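PDB 3UGS: isoprenyl transferase from Campylobacter jejuni, which probably condenses isopentenyl diphosphate with allylic diphosphates in a magnesium-dependent reaction, building long isoprenoid chains such as undecaprenyl diphosphate. Local coordinates for residues A144-E149 with T160-L165. Sequence-based numbering, arbitrary orientation.
Sequences AKRVIE and TQNLDL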
ATOM      1  N   ALA A 144      -2.047   2.962 -16.942  1.00 21.58           N
ATOM      2  CA  ALA A 144      -3.299   2.508 -17.599  1.00 22.99           C
ATOM      3  C   ALA A 144      -3.496   3.184 -18.988  1.00 24.55           C
ATOM      4  O   ALA A 144      -4.011   2.601 -19.918  1.00 25.54           O
ATOM      5  CB  ALA A 144      -4.518   2.775 -16.728  1.00 20.46           C
ATOM      6  N   LYS A 145      -3.109   4.436 -19.079  1.00 24.56           N
ATOM      7  CA  LYS A 145      -3.227   5.168 -20.340  1.00 26.81           C
ATOM      8  C   LYS A 145      -2.218   4.653 -21.370  1.00 27.95           C
ATOM      9  O   LYS A 145      -2.516   4.573 -22.546  1.00 29.99           O
ATOM     10  CB  LYS A 145      -3.048   6.660 -20.127  1.00 26.68           C
ATOM     11  CG  LYS A 145      -4.144   7.245 -19.264  1.00 27.83           C
ATOM     12  CD  LYS A 145      -3.745   8.626 -18.790  1.00 29.90           C
ATOM     13  CE  LYS A 145      -4.894   9.612 -18.914  1.00 32.35           C
ATOM     14  NZ  LYS A 145      -4.320  10.989 -18.868  1.00 34.42           N
ATOM     15  N   ARG A 146      -1.022   4.345 -20.900  1.00 26.26           N
ATOM     16  CA  ARG A 146       0.018   3.775 -21.755  1.00 27.24           C
ATOM     17  C   ARG A 146      -0.420   2.430 -22.369  1.00 28.63           C
ATOM     18  O   ARG A 146      -0.090   2.084 -23.511  1.00 29.06           O
ATOM     19  CB  ARG A 146       1.322   3.537 -21.000  1.00 27.48           C
ATOM     20  CG  ARG A 146       2.114   4.768 -20.667  1.00 26.70           C
ATOM     21  CD  ARG A 146       3.206   4.416 -19.626  1.00 27.12           C
ATOM     22  NE  ARG A 146       4.093   5.543 -19.393  1.00 27.97           N
ATOM     23  CZ  ARG A 146       4.709   5.815 -18.254  1.00 28.92           C
ATOM     24  NH1 ARG A 146       4.578   5.013 -17.185  1.00 28.67           N
ATOM     25  NH2 ARG A 146       5.458   6.907 -18.190  1.00 28.64           N
ATOM     26  N   VAL A 147      -1.116   1.665 -21.540  1.00 27.66           N
ATOM     27  CA  VAL A 147      -1.644   0.347 -21.931  1.00 26.94           C
ATOM     28  C   VAL A 147      -2.719   0.526 -23.003  1.00 28.39           C
ATOM     29  O   VAL A 147      -2.774  -0.181 -24.003  1.00 31.78           O
ATOM     30  CB  VAL A 147      -2.242  -0.433 -20.758  1.00 25.31           C
ATOM     31  CG1 VAL A 147      -3.065  -1.608 -21.268  1.00 25.06           C
ATOM     32  CG2 VAL A 147      -1.128  -0.914 -19.834  1.00 26.33           C
ATOM     33  N   ILE A 148      -3.581   1.484 -22.743  1.00 28.00           N
ATOM     34  CA  ILE A 148      -4.654   1.874 -23.671  1.00 30.14           C
ATOM     35  C   ILE A 148      -4.086   2.448 -24.981  1.00 31.63           C
ATOM     36  O   ILE A 148      -4.416   2.003 -26.077  1.00 31.09           O
ATOM     37  CB  ILE A 148      -5.633   2.881 -23.051  1.00 31.87           C
ATOM     38  CG1 ILE A 148      -6.599   2.115 -22.134  1.00 32.49           C
ATOM     39  CG2 ILE A 148      -6.432   3.638 -24.122  1.00 28.68           C
ATOM     40  CD1 ILE A 148      -7.579   3.020 -21.412  1.00 33.11           C
ATOM     41  N   GLU A 149      -3.173   3.374 -24.826  1.00 31.83           N
ATOM     42  CA  GLU A 149      -2.464   4.003 -25.952  1.00 36.99           C
ATOM     43  C   GLU A 149      -1.729   2.973 -26.840  1.00 39.45           C
ATOM     44  O   GLU A 149      -1.532   3.184 -28.040  1.00 41.93           O
ATOM     45  CB  GLU A 149      -1.470   5.046 -25.447  1.00 42.38           C
ATOM     46  CG  GLU A 149      -0.762   5.821 -26.549  1.00 52.94           C
ATOM     47  CD  GLU A 149       0.236   6.842 -25.993  1.00 65.46           C
ATOM     48  OE1 GLU A 149       0.362   6.961 -24.739  1.00 71.31           O
ATOM     49  OE2 GLU A 149       0.896   7.532 -26.813  1.00 72.15           O
ATOM     50  N   THR A 160       1.242  -3.413 -14.840  1.00 21.45           N
ATOM     51  CA  THR A 160       2.533  -3.527 -14.167  1.00 20.98           C
ATOM     52  C   THR A 160       3.687  -3.089 -15.058  1.00 20.86           C
ATOM     53  O   THR A 160       4.503  -2.260 -14.694  1.00 19.90           O
ATOM     54  CB  THR A 160       2.754  -4.975 -13.699  1.00 19.99           C
ATOM     55  OG1 THR A 160       1.682  -5.311 -12.814  1.00 20.12           O
ATOM     56  CG2 THR A 160       4.040  -5.158 -13.026  1.00 17.52           C
ATOM     57  N   GLN A 161       3.742  -3.685 -16.227  1.00 22.53           N
ATOM     58  CA  GLN A 161       4.873  -3.470 -17.171  1.00 24.16           C
ATOM     59  C   GLN A 161       4.926  -2.031 -17.708  1.00 22.64           C
ATOM     60  O   GLN A 161       5.888  -1.613 -18.307  1.00 24.75           O
ATOM     61  CB  GLN A 161       4.848  -4.437 -18.362  1.00 25.68           C
ATOM     62  CG  GLN A 161       5.107  -5.880 -17.973  1.00 30.11           C
ATOM     63  CD  GLN A 161       6.244  -6.017 -16.933  1.00 37.56           C
ATOM     64  OE1 GLN A 161       6.020  -6.520 -15.785  1.00 38.35           O
ATOM     65  NE2 GLN A 161       7.484  -5.594 -17.325  1.00 34.96           N
ATOM     66  N   ASN A 162       3.863  -1.307 -17.518  1.00 20.73           N
ATOM     67  CA  ASN A 162       3.796   0.088 -17.979  1.00 21.53           C
ATOM     68  C   ASN A 162       3.910   1.143 -16.889  1.00 21.29           C
ATOM     69  O   ASN A 162       3.847   2.357 -17.157  1.00 20.86           O
ATOM     70  CB  ASN A 162       2.566   0.342 -18.857  1.00 22.39           C
ATOM     71  CG  ASN A 162       2.738  -0.232 -20.256  1.00 22.23           C
ATOM     72  OD1 ASN A 162       3.408   0.392 -21.100  1.00 24.88           O
ATOM     73  ND2 ASN A 162       2.177  -1.427 -20.502  1.00 18.27           N
ATOM     74  N   LEU A 163       4.090   0.668 -15.667  1.00 20.27           N
ATOM     75  CA  LEU A 163       4.385   1.568 -14.546  1.00 19.27           C
ATOM     76  C   LEU A 163       5.705   2.276 -14.829  1.00 19.59           C
ATOM     77  O   LEU A 163       6.506   1.824 -15.605  1.00 18.08           O
ATOM     78  CB  LEU A 163       4.425   0.853 -13.207  1.00 18.66           C
ATOM     79  CG  LEU A 163       3.108   0.350 -12.624  1.00 17.43           C
ATOM     80  CD1 LEU A 163       3.415  -0.701 -11.568  1.00 16.88           C
ATOM     81  CD2 LEU A 163       2.282   1.500 -12.063  1.00 17.16           C
ATOM     82  N   ASP A 164       5.881   3.452 -14.227  1.00 21.42           N
ATOM     83  CA  ASP A 164       7.187   4.162 -14.276  1.00 21.28           C
ATOM     84  C   ASP A 164       8.275   3.215 -13.759  1.00 21.47           C
ATOM     85  O   ASP A 164       9.409   3.260 -14.188  1.00 22.40           O
ATOM     86  CB  ASP A 164       7.208   5.391 -13.380  1.00 21.37           C
ATOM     87  CG  ASP A 164       6.529   6.586 -13.995  1.00 23.74           C
ATOM     88  OD1 ASP A 164       6.087   6.531 -15.180  1.00 23.97           O
ATOM     89  OD2 ASP A 164       6.463   7.622 -13.280  1.00 24.22           O
ATOM     90  N   LEU A 165       7.883   2.393 -12.787  1.00 20.69           N
ATOM     91  CA  LEU A 165       8.771   1.424 -12.121  1.00 20.27           C
ATOM     92  C   LEU A 165       8.099   0.072 -11.917  1.00 20.48           C
ATOM     93  O   LEU A 165       7.527  -0.204 -10.874  1.00 20.11           O
ATOM     94  CB  LEU A 165       9.287   1.971 -10.787  1.00 20.23           C
ATOM     95  CG  LEU A 165      10.330   1.130 -10.045  1.00 19.85           C
ATOM     96  CD1 LEU A 165      11.600   0.912 -10.842  1.00 18.62           C
ATOM     97  CD2 LEU A 165      10.617   1.824  -8.734  1.00 18.40           C
TER
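Arg-146, near the end of helix 136-149, reaches along the loop that follows helix 156-161 and binds it at Asn-162 and Asp-164. The two helices lie in the connection from strand 126-134 to strand 171-175 of the parallel sheet of this cis-prenyltransferase fold. Packing is tight around buried Asn-162. Val-147 CG2 lies 3.4 Å from Asn-162 ND2, and Arg-146 CB, from the same helix, lies 3.8 Å from Asn-162 OD1. Asn-162 ND2 is hydrogen-bonded to Asn-158 O, which holds the amide against both side chains; Leu-152 and Leu-154 also touch Val-147. The polar end of Arg-146, a partly exposed residue, is by contrast held by hydrogen bonds rather than close packing. With CG anti to the carbonyl carbon (chi1 -73°) and the chain extended from CG to NE, the side chain runs past that of Asn-162 in the opposite direction and crosses Asp-164 at about a right angle, guanidinium and carboxylate planes 50° apart. Arg-146 NH1 donates to the backbone O of Asn-162 at 2.8 Å. Asp-164 OD2 meets Arg-142 in a second salt bridge and accepts from Gly-100 N, so the carboxylate is held at both oxygens. Its OD1 lies in the guanidinium plane of Arg-146, 2.9 Å from NH1 and 3.1 Å from NH2.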